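Local coordinates for solute-binding protein Csal_2479 (Chromohalobacter salexigens, PDB 4P1L), which binds D-glucuronate in vitro and probably serves as the periplasmic solute receptor of a tripartite ATP-independent (TRAP) transport system, at residues A[174-179]-A[301-306]; A[163-168]-A[182-187]; A[27-32]-A[80-85]. All blocks are in the same frame, centred on the assembly; numbering follows the deposited sequence. Where two conformers were deposited one is given.

Contact 1. Residues A[174-179]-A[301-306]; sequences YVQMID and QPIYDQ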
loop_
_atom_site.group_PDB
_atom_site.type_symbol
_atom_site.label_atom_id
_atom_site.label_comp_id
_atom_site.label_asym_id
_atom_site.label_seq_id
_atom_site.Cartn_x
_atom_site.Cartn_y
_atom_site.Cartn_z
ATOM N N TYR A 174 -4.852 7.527 -9.367
ATOM C CA TYR A 174 -3.877 8.450 -8.747
ATOM C C TYR A 174 -3.552 9.649 -9.636
ATOM O O TYR A 174 -3.290 10.724 -9.146
ATOM C CB TYR A 174 -2.574 7.729 -8.365
ATOM C CG TYR A 174 -2.783 6.500 -7.509
ATOM C CD1 TYR A 174 -3.842 6.430 -6.614
ATOM C CD2 TYR A 174 -1.939 5.403 -7.623
ATOM C CE1 TYR A 174 -4.049 5.291 -5.825
ATOM C CE2 TYR A 174 -2.138 4.263 -6.868
ATOM C CZ TYR A 174 -3.190 4.199 -5.976
ATOM O OH TYR A 174 -3.370 3.067 -5.203
ATOM N N VAL A 175 -3.520 9.449 -10.949
ATOM C CA VAL A 175 -3.354 10.588 -11.856
ATOM C C VAL A 175 -4.595 11.488 -11.775
ATOM O O VAL A 175 -4.495 12.722 -11.695
ATOM C CB VAL A 175 -3.098 10.104 -13.287
ATOM C CG1 VAL A 175 -3.023 11.290 -14.274
ATOM C CG2 VAL A 175 -1.845 9.260 -13.332
ATOM N N GLN A 176 -5.776 10.871 -11.784
ATOM C CA GLN A 176 -6.996 11.630 -11.635
ATOM C C GLN A 176 -6.962 12.391 -10.313
ATOM O O GLN A 176 -7.344 13.572 -10.254
ATOM C CB GLN A 176 -8.225 10.721 -11.745
ATOM C CG GLN A 176 -9.451 11.429 -12.213
ATOM C CD GLN A 176 -10.648 10.507 -12.313
ATOM O OE1 GLN A 176 -10.571 9.318 -11.956
ATOM N NE2 GLN A 176 -11.776 11.059 -12.762
HETATM N N MSE A 177 -6.506 11.731 -9.261
HETATM C CA MSE A 177 -6.407 12.371 -7.940
HETATM C C MSE A 177 -5.531 13.638 -7.953
HETATM O O MSE A 177 -5.982 14.713 -7.532
HETATM C CB MSE A 177 -5.854 11.377 -6.918
HETATM C CG MSE A 177 -5.603 11.963 -5.547
HETATM SE SE MSE A 177 -4.761 10.677 -4.354
HETATM C CE MSE A 177 -2.928 10.904 -5.061
ATOM N N ILE A 178 -4.299 13.520 -8.452
ATOM C CA ILE A 178 -3.416 14.670 -8.543
ATOM C C ILE A 178 -4.003 15.771 -9.455
ATOM O O ILE A 178 -3.931 16.972 -9.144
ATOM C CB ILE A 178 -2.035 14.272 -9.057
ATOM C CG1 ILE A 178 -1.337 13.312 -8.079
ATOM C CG2 ILE A 178 -1.157 15.527 -9.290
ATOM C CD1 ILE A 178 -1.076 13.892 -6.708
ATOM N N ASP A 179 -4.581 15.366 -10.578
ATOM C CA ASP A 179 -5.136 16.312 -11.509
ATOM C C ASP A 179 -6.269 17.108 -10.897
ATOM O O ASP A 179 -6.364 18.310 -11.106
ATOM C CB ASP A 179 -5.655 15.610 -12.778
ATOM C CG ASP A 179 -4.549 15.135 -13.678
ATOM O OD1 ASP A 179 -3.356 15.231 -13.300
ATOM O OD2 ASP A 179 -4.880 14.641 -14.758
ATOM N N GLN A 301 -14.818 14.273 -5.642
ATOM C CA GLN A 301 -16.155 13.805 -6.022
ATOM C C GLN A 301 -16.269 13.225 -7.445
ATOM O O GLN A 301 -16.884 12.162 -7.640
ATOM C CB GLN A 301 -17.186 14.928 -5.834
ATOM C CG GLN A 301 -18.635 14.434 -5.936
ATOM C CD GLN A 301 -18.986 13.464 -4.822
ATOM O OE1 GLN A 301 -18.836 13.771 -3.640
ATOM N NE2 GLN A 301 -19.437 12.273 -5.198
ATOM N N PRO A 302 -15.668 13.892 -8.447
ATOM C CA PRO A 302 -15.787 13.375 -9.814
ATOM C C PRO A 302 -15.164 12.003 -9.954
ATOM O O PRO A 302 -15.606 11.213 -10.791
ATOM C CB PRO A 302 -14.988 14.388 -10.653
ATOM C CG PRO A 302 -15.014 15.645 -9.841
ATOM C CD PRO A 302 -14.981 15.201 -8.411
ATOM N N ILE A 303 -14.138 11.726 -9.147
ATOM C CA ILE A 303 -13.481 10.424 -9.164
ATOM C C ILE A 303 -14.459 9.335 -8.696
ATOM O O ILE A 303 -14.588 8.263 -9.310
ATOM C CB ILE A 303 -12.187 10.447 -8.319
ATOM C CG1 ILE A 303 -11.230 11.493 -8.906
ATOM C CG2 ILE A 303 -11.532 9.103 -8.333
ATOM C CD1 ILE A 303 -9.892 11.624 -8.146
ATOM N N TYR A 304 -15.168 9.624 -7.619
ATOM C CA TYR A 304 -16.130 8.676 -7.082
ATOM C C TYR A 304 -17.293 8.495 -8.060
ATOM O O TYR A 304 -17.719 7.373 -8.314
ATOM C CB TYR A 304 -16.655 9.153 -5.724
ATOM C CG TYR A 304 -15.752 8.881 -4.529
ATOM C CD1 TYR A 304 -14.596 9.612 -4.303
ATOM C CD2 TYR A 304 -16.092 7.903 -3.609
ATOM C CE1 TYR A 304 -13.792 9.362 -3.177
ATOM C CE2 TYR A 304 -15.302 7.641 -2.497
ATOM C CZ TYR A 304 -14.157 8.359 -2.290
ATOM O OH TYR A 304 -13.401 8.122 -1.169
ATOM N N ASP A 305 -17.810 9.606 -8.597
ATOM C CA ASP A 305 -18.935 9.547 -9.527
ATOM C C ASP A 305 -18.599 8.681 -10.759
ATOM O O ASP A 305 -19.403 7.822 -11.186
ATOM C CB ASP A 305 -19.328 10.954 -10.008
ATOM C CG ASP A 305 -19.891 11.839 -8.914
ATOM O OD1 ASP A 305 -20.202 11.367 -7.807
ATOM O OD2 ASP A 305 -20.020 13.051 -9.187
ATOM N N GLN A 306 -17.409 8.906 -11.323
ATOM C CA GLN A 306 -16.998 8.203 -12.529
ATOM C C GLN A 306 -16.809 6.733 -12.187
ATOM O O GLN A 306 -17.140 5.868 -12.973
ATOM C CB GLN A 306 -15.698 8.795 -13.124
ATOM C CG GLN A 306 -15.039 7.918 -14.205
ATOM C CD GLN A 306 -13.650 8.383 -14.651
ATOM O OE1 GLN A 306 -13.314 9.562 -14.546
ATOM N NE2 GLN A 306 -12.826 7.440 -15.131
HETATM O O HOH W 1 -12.963 7.588 -11.476
#
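Helix 172-181, the crossover helix of a beta-alpha-beta unit, meets helix 301-310, near the C-terminal end of the chain, and Q176 and I303 form the centre of the meeting. The two short axes come within 10.1 Å and run roughly antiparallel, at 147°. That spacing is bridged by two side chains sliding past each other in opposite directions. I303 has CG1 beside its own backbone N (chi1 -60°) and extends on to CD1, which reaches the other helix at its backbone and stops 3.6 Å from M177 N. Q176 answers with an extended chain whose CG and CD lie along I303, CD being 3.6 Å from I303 CG1. Its amide therefore arrives beside the helix of I303, where both polar atoms find partners. A water donates to Q176 OE1 at 3.0 Å and to I303 O at 2.8 Å, tying the side chain to a backbone carbonyl. NE2 of Q176 makes a weak bond to Q306 OE1, bent to 125° at the hydrogen, and this pairing is the less certain because Q306 was modelled in two conformers; its own NE2 is directed to E310. M177, present as selenomethionine, offers CB to I303 CD1 at 4.2 Å while its far end turns away to P105, H229 and L230. The example illustrates how two helices can be joined by an apolar part, in which I303 packs on the Q176 chain and M177, and a polar part carried by a water and a weak amide bond; the apolar part probably carries more of the contact.

Contact 2. Residues A[163-168]-A[182-187]; sequences GLKVRV and GGNATP. With BDP (beta-D-glucopyranuronic acid), chain C.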
loop_
_atom_site.group_PDB
_atom_site.type_symbol
_atom_site.label_atom_id
_atom_site.label_comp_id
_atom_site.label_asym_id
_atom_site.label_seq_id
_atom_site.Cartn_x
_atom_site.Cartn_y
_atom_site.Cartn_z
ATOM N N GLY A 163 1.221 23.341 -10.585
ATOM C CA GLY A 163 2.607 23.421 -11.000
ATOM C C GLY A 163 3.525 22.300 -10.540
ATOM O O GLY A 163 4.633 22.175 -11.059
ATOM N N LEU A 164 3.094 21.479 -9.578
ATOM C CA LEU A 164 3.912 20.361 -9.136
ATOM C C LEU A 164 3.698 19.148 -10.028
ATOM O O LEU A 164 2.570 18.770 -10.328
ATOM C CB LEU A 164 3.622 19.996 -7.676
ATOM C CG LEU A 164 3.826 21.087 -6.615
ATOM C CD1 LEU A 164 3.465 20.546 -5.231
ATOM C CD2 LEU A 164 5.238 21.592 -6.615
ATOM N N LYS A 165 4.804 18.549 -10.445
ATOM C CA LYS A 165 4.791 17.274 -11.121
ATOM C C LYS A 165 5.070 16.215 -10.058
ATOM O O LYS A 165 6.189 16.148 -9.501
ATOM C CB LYS A 165 5.854 17.247 -12.211
ATOM C CG LYS A 165 5.877 15.972 -13.048
ATOM C CD LYS A 165 6.566 16.247 -14.381
ATOM C CE LYS A 165 6.536 15.042 -15.302
ATOM N NZ LYS A 165 7.612 14.084 -14.938
ATOM N N VAL A 166 4.051 15.403 -9.786
ATOM C CA VAL A 166 4.079 14.448 -8.688
ATOM C C VAL A 166 4.044 13.013 -9.202
ATOM O O VAL A 166 3.157 12.621 -9.992
ATOM C CB VAL A 166 2.877 14.645 -7.731
ATOM C CG1 VAL A 166 3.035 13.775 -6.463
ATOM C CG2 VAL A 166 2.678 16.126 -7.359
ATOM N N ARG A 167 5.028 12.235 -8.768
ATOM C CA ARG A 167 5.045 10.807 -9.049
ATOM C C ARG A 167 3.937 10.109 -8.281
ATOM O O ARG A 167 3.673 10.430 -7.120
ATOM C CB ARG A 167 6.382 10.179 -8.660
ATOM C CG ARG A 167 6.435 8.698 -8.863
ATOM C CD ARG A 167 6.057 7.930 -7.601
ATOM N NE ARG A 167 6.110 6.478 -7.783
ATOM C CZ ARG A 167 5.859 5.605 -6.818
ATOM N NH1 ARG A 167 5.511 6.034 -5.598
ATOM N NH2 ARG A 167 5.923 4.305 -7.067
ATOM N N VAL A 168 3.296 9.163 -8.955
ATOM C CA VAL A 168 2.319 8.277 -8.341
ATOM C C VAL A 168 2.626 6.845 -8.743
ATOM O O VAL A 168 3.440 6.594 -9.639
ATOM C CB VAL A 168 0.871 8.642 -8.750
ATOM C CG1 VAL A 168 0.483 9.970 -8.171
ATOM C CG2 VAL A 168 0.694 8.622 -10.264
ATOM N N GLY A 182 -5.072 19.713 -8.616
ATOM C CA GLY A 182 -4.532 20.850 -9.358
ATOM C C GLY A 182 -3.151 20.685 -10.001
ATOM O O GLY A 182 -2.672 21.560 -10.751
ATOM N N GLY A 183 -2.480 19.582 -9.720
ATOM C CA GLY A 183 -1.137 19.383 -10.237
ATOM C C GLY A 183 -1.111 18.499 -11.469
ATOM O O GLY A 183 -2.107 18.369 -12.182
ATOM N N ASN A 184 0.042 17.911 -11.753
ATOM C CA ASN A 184 0.103 16.925 -12.817
ATOM C C ASN A 184 0.906 15.747 -12.294
ATOM O O ASN A 184 1.696 15.890 -11.362
ATOM C CB ASN A 184 0.657 17.519 -14.119
ATOM C CG ASN A 184 2.112 17.888 -14.036
ATOM O OD1 ASN A 184 2.994 17.087 -14.363
ATOM N ND2 ASN A 184 2.382 19.118 -13.633
ATOM N N ALA A 185 0.648 14.574 -12.843
ATOM C CA ALA A 185 1.151 13.351 -12.255
ATOM C C ALA A 185 1.929 12.509 -13.260
ATOM O O ALA A 185 1.775 12.641 -14.477
ATOM C CB ALA A 185 -0.006 12.537 -11.691
ATOM N N THR A 186 2.754 11.610 -12.749
ATOM C CA THR A 186 3.453 10.702 -13.622
ATOM C C THR A 186 3.699 9.393 -12.881
ATOM O O THR A 186 4.235 9.392 -11.776
ATOM C CB THR A 186 4.774 11.311 -14.126
ATOM O OG1 THR A 186 5.415 10.387 -15.022
ATOM C CG2 THR A 186 5.689 11.602 -12.995
ATOM N N PRO A 187 3.257 8.282 -13.472
ATOM C CA PRO A 187 3.407 6.958 -12.868
ATOM C C PRO A 187 4.844 6.502 -12.997
ATOM O O PRO A 187 5.451 6.707 -14.049
ATOM C CB PRO A 187 2.446 6.092 -13.706
ATOM C CG PRO A 187 2.415 6.754 -15.030
ATOM C CD PRO A 187 2.522 8.222 -14.755
HETATM C C1 BDP C . 4.697 2.012 -0.178
HETATM C C2 BDP C . 4.169 0.595 -0.353
HETATM C C3 BDP C . 4.975 -0.101 -1.382
HETATM C C4 BDP C . 4.857 0.680 -2.652
HETATM C C5 BDP C . 5.346 2.139 -2.451
HETATM C C6 BDP C . 5.205 2.993 -3.709
HETATM O O2 BDP C . 4.322 -0.046 0.903
HETATM O O3 BDP C . 4.303 -1.447 -1.615
HETATM O O4 BDP C . 5.624 0.055 -3.696
HETATM O O5 BDP C . 4.613 2.727 -1.422
HETATM O O6A BDP C . 4.932 4.225 -3.533
HETATM O O1 BDP C . 3.919 2.687 0.748
HETATM O O6B BDP C . 5.436 2.490 -4.829
HETATM O O HOH W 2 4.641 20.740 -13.705
#
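N184 O is approached by two groups of the neighbouring strand: V166 N donates to it at 2.9 Å, lying in the carbonyl plane with 169° at the hydrogen, and K165 CA adds a longer C-H contact. T186 O likewise meets V168 N and R167 CA, though here the N-H donor stands above the carbonyl plane. With N184 N to L164 O at 3.0 Å and T186 N to V166 O, this makes the regular parallel pairing of strands 165-168 and 184-187, the two strands of a beta-alpha-beta crossover. On the face bearing K165, R167 and T186, N184 OD1 lies 3.4 Å from K165 CG, and the lysine crosses T186 to end on V201 O. A water accepts from N184 ND2 at 2.8 Å and donates to G163 O, bridging the loop before the first strand to the start of the second. A185 and V168 face the other way, against I178 of the crossover helix. R167 bends at chi2 (-93°), and its guanidinium then meets the carboxylate of D-glucuronate with two parallel arms: NH1 to O6A of the sugar at 2.8 Å (178°) and NH2 to O6B at 2.9 Å. M188 O also accepts from NH2, and R146 stands close by. This paired grip fixes both carboxylate oxygens and the tilt of the group, consistent with the arginine-carboxylate recognition known from other TRAP binding proteins.

Contact 3. Residues A[27-32]-A[80-85]; sequences RGWNIH and GALDFA. With BDP (beta-D-glucopyranuronic acid), chain C.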
loop_
_atom_site.group_PDB
_atom_site.type_symbol
_atom_site.label_atom_id
_atom_site.label_comp_id
_atom_site.label_asym_id
_atom_site.label_seq_id
_atom_site.Cartn_x
_atom_site.Cartn_y
_atom_site.Cartn_z
ATOM N N ARG A 27 9.380 -19.153 -2.512
ATOM C CA ARG A 27 10.000 -17.832 -2.640
ATOM C C ARG A 27 8.941 -16.745 -2.485
ATOM O O ARG A 27 7.856 -16.817 -3.068
ATOM C CB ARG A 27 10.664 -17.624 -3.999
ATOM C CG ARG A 27 11.549 -18.740 -4.439
ATOM C CD ARG A 27 11.420 -18.860 -5.931
ATOM N NE ARG A 27 12.439 -18.088 -6.613
ATOM C CZ ARG A 27 12.305 -17.571 -7.830
ATOM N NH1 ARG A 27 11.168 -17.697 -8.509
ATOM N NH2 ARG A 27 13.317 -16.904 -8.360
ATOM N N GLY A 28 9.304 -15.736 -1.712
ATOM C CA GLY A 28 8.402 -14.641 -1.430
ATOM C C GLY A 28 9.018 -13.305 -1.771
ATOM O O GLY A 28 10.250 -13.152 -1.842
ATOM N N TRP A 29 8.137 -12.324 -1.945
ATOM C CA TRP A 29 8.521 -11.026 -2.493
ATOM C C TRP A 29 8.164 -9.906 -1.529
ATOM O O TRP A 29 7.063 -9.873 -0.960
ATOM C CB TRP A 29 7.777 -10.813 -3.816
ATOM C CG TRP A 29 8.102 -9.544 -4.573
ATOM C CD1 TRP A 29 9.037 -9.400 -5.558
ATOM C CD2 TRP A 29 7.483 -8.269 -4.423
ATOM N NE1 TRP A 29 9.051 -8.113 -6.023
ATOM C CE2 TRP A 29 8.111 -7.391 -5.338
ATOM C CE3 TRP A 29 6.473 -7.763 -3.593
ATOM C CZ2 TRP A 29 7.757 -6.053 -5.453
ATOM C CZ3 TRP A 29 6.124 -6.418 -3.716
ATOM C CH2 TRP A 29 6.756 -5.591 -4.646
ATOM N N ASN A 30 9.104 -8.989 -1.345
ATOM C CA ASN A 30 8.875 -7.742 -0.618
ATOM C C ASN A 30 9.633 -6.643 -1.347
ATOM O O ASN A 30 10.774 -6.856 -1.742
ATOM C CB ASN A 30 9.390 -7.914 0.811
ATOM C CG ASN A 30 9.297 -6.678 1.630
ATOM O OD1 ASN A 30 8.414 -5.822 1.424
ATOM N ND2 ASN A 30 10.149 -6.605 2.650
ATOM N N ILE A 31 8.997 -5.488 -1.554
ATOM C CA ILE A 31 9.659 -4.378 -2.218
ATOM C C ILE A 31 10.627 -3.629 -1.271
ATOM O O ILE A 31 11.585 -2.975 -1.732
ATOM C CB ILE A 31 8.614 -3.379 -2.827
ATOM C CG1 ILE A 31 9.286 -2.356 -3.745
ATOM C CG2 ILE A 31 7.815 -2.624 -1.741
ATOM C CD1 ILE A 31 8.319 -1.671 -4.728
ATOM N N HIS A 32 10.362 -3.710 0.040
ATOM C CA HIS A 32 11.074 -2.890 1.040
ATOM C C HIS A 32 12.352 -3.594 1.524
ATOM O O HIS A 32 12.561 -4.780 1.258
ATOM C CB HIS A 32 10.174 -2.609 2.248
ATOM C CG HIS A 32 8.929 -1.834 1.909
ATOM N ND1 HIS A 32 8.945 -0.477 1.675
ATOM C CD2 HIS A 32 7.637 -2.227 1.763
ATOM C CE1 HIS A 32 7.718 -0.064 1.384
ATOM N NE2 HIS A 32 6.909 -1.108 1.435
ATOM N N GLY A 80 2.124 -18.522 -10.247
ATOM C CA GLY A 80 2.735 -19.512 -9.382
ATOM C C GLY A 80 4.241 -19.591 -9.520
ATOM O O GLY A 80 4.856 -20.471 -8.929
ATOM N N ALA A 81 4.834 -18.691 -10.299
ATOM C CA ALA A 81 6.293 -18.616 -10.413
ATOM C C ALA A 81 6.908 -18.117 -9.101
ATOM O O ALA A 81 7.998 -18.552 -8.713
ATOM C CB ALA A 81 6.696 -17.719 -11.566
ATOM N N LEU A 82 6.217 -17.186 -8.440
ATOM C CA LEU A 82 6.505 -16.828 -7.048
ATOM C C LEU A 82 5.421 -17.410 -6.161
ATOM O O LEU A 82 4.266 -17.539 -6.580
ATOM C CB LEU A 82 6.549 -15.315 -6.850
ATOM C CG LEU A 82 7.662 -14.562 -7.581
ATOM C CD1 LEU A 82 7.434 -13.057 -7.417
ATOM C CD2 LEU A 82 9.014 -14.946 -7.034
ATOM N N ASP A 83 5.785 -17.763 -4.933
ATOM C CA ASP A 83 4.860 -18.469 -4.049
ATOM C C ASP A 83 4.071 -17.584 -3.092
ATOM O O ASP A 83 2.892 -17.844 -2.822
ATOM C CB ASP A 83 5.622 -19.522 -3.245
ATOM C CG ASP A 83 6.303 -20.538 -4.130
ATOM O OD1 ASP A 83 5.584 -21.378 -4.725
ATOM O OD2 ASP A 83 7.552 -20.510 -4.187
ATOM N N PHE A 84 4.708 -16.551 -2.557
ATOM C CA PHE A 84 3.997 -15.637 -1.675
ATOM C C PHE A 84 4.546 -14.211 -1.789
ATOM O O PHE A 84 5.596 -13.988 -2.379
ATOM C CB PHE A 84 4.017 -16.157 -0.226
ATOM C CG PHE A 84 5.378 -16.091 0.461
ATOM C CD1 PHE A 84 6.364 -17.025 0.189
ATOM C CD2 PHE A 84 5.644 -15.114 1.419
ATOM C CE1 PHE A 84 7.594 -16.986 0.829
ATOM C CE2 PHE A 84 6.860 -15.075 2.063
ATOM C CZ PHE A 84 7.847 -16.011 1.767
ATOM N N ALA A 85 3.827 -13.240 -1.233
ATOM C CA ALA A 85 4.240 -11.870 -1.362
ATOM C C ALA A 85 3.410 -10.951 -0.464
ATOM O O ALA A 85 2.287 -11.283 -0.055
ATOM C CB ALA A 85 4.126 -11.438 -2.794
HETATM C C1 BDP C . 4.697 2.012 -0.178
HETATM C C2 BDP C . 4.169 0.595 -0.353
HETATM C C3 BDP C . 4.975 -0.101 -1.382
HETATM C C4 BDP C . 4.857 0.680 -2.652
HETATM C C5 BDP C . 5.346 2.139 -2.451
HETATM C C6 BDP C . 5.205 2.993 -3.709
HETATM O O2 BDP C . 4.322 -0.046 0.903
HETATM O O3 BDP C . 4.303 -1.447 -1.615
HETATM O O4 BDP C . 5.624 0.055 -3.696
HETATM O O5 BDP C . 4.613 2.727 -1.422
HETATM O O6A BDP C . 4.932 4.225 -3.533
HETATM O O1 BDP C . 3.919 2.687 0.748
HETATM O O6B BDP C . 5.436 2.490 -4.829
#
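F84 leaves its strand through CB and turns at once, for CG stands between the backbone N and the carbonyl carbon (chi1 70°), a torsion that lays the ring over G28 of the adjacent strand. CG already lies near G28 CA. Moving outward, CD1 lies near both that CA and R27 O, CE1 comes to 3.3 Å from G28 N, CD2 and CE2 on the other flank also meet G28 CA, and CZ at the tip returns to it. The ring thus presents a face to the backbone: G28 CA is 3.4 Å from the ring centroid and only 14° off the normal, a CH-pi contact. Having no side chain, G28 can be covered so closely. The strands pair in parallel, G28 beside F84 and W29 beside A85, with a weak bond from W29 N to F84 O. Just before them, R27 O accepts two donors, D83 N at 2.9 Å in the carbonyl plane and F84 N at 3.2 Å from a tilted position. D83 OD2 in turn accepts from R27 N on its anti lone pair at 2.8 Å, while OD1 binds S242. The guanidinium of R27 sends NH1 to A81 O, 3.3 Å away in its own plane, and L82 CD2 sits over one of its faces. On the side away from F84, W29 CB packs on A85 CB at 3.8 Å. Further along the chain, H32 NE2 donates to O2 of the bound glucuronate at 2.8 Å. Strand 26-29 is inner in its sheet, flanked by strands 59-62 and 84-88; F84 continues onto F45 of helix 37-52 and V61 of strand 59-62, and W29 packs against Q70 and A73 of helix 70-78.

In the fold
Along the chain, contact 3 is complete before the other two begin, while the segments of contacts 1 and 2 alternate. Contacts 1 and 2 lie 13 Å apart between centres and touch: helix 172-181 belongs to contact 1 and connects the two strands of contact 2. I178 O probably accepts from G183 N where that helix ends in a Schellman motif. Contact 3 belongs to the five-stranded sheet, about 30 Å between centres from contact 2 and 31 Å from contact 1. The sugar bridges the gap, bound by H32 at one end and R167 at the other, as expected of a solute-binding protein that holds its ligand between two lobes.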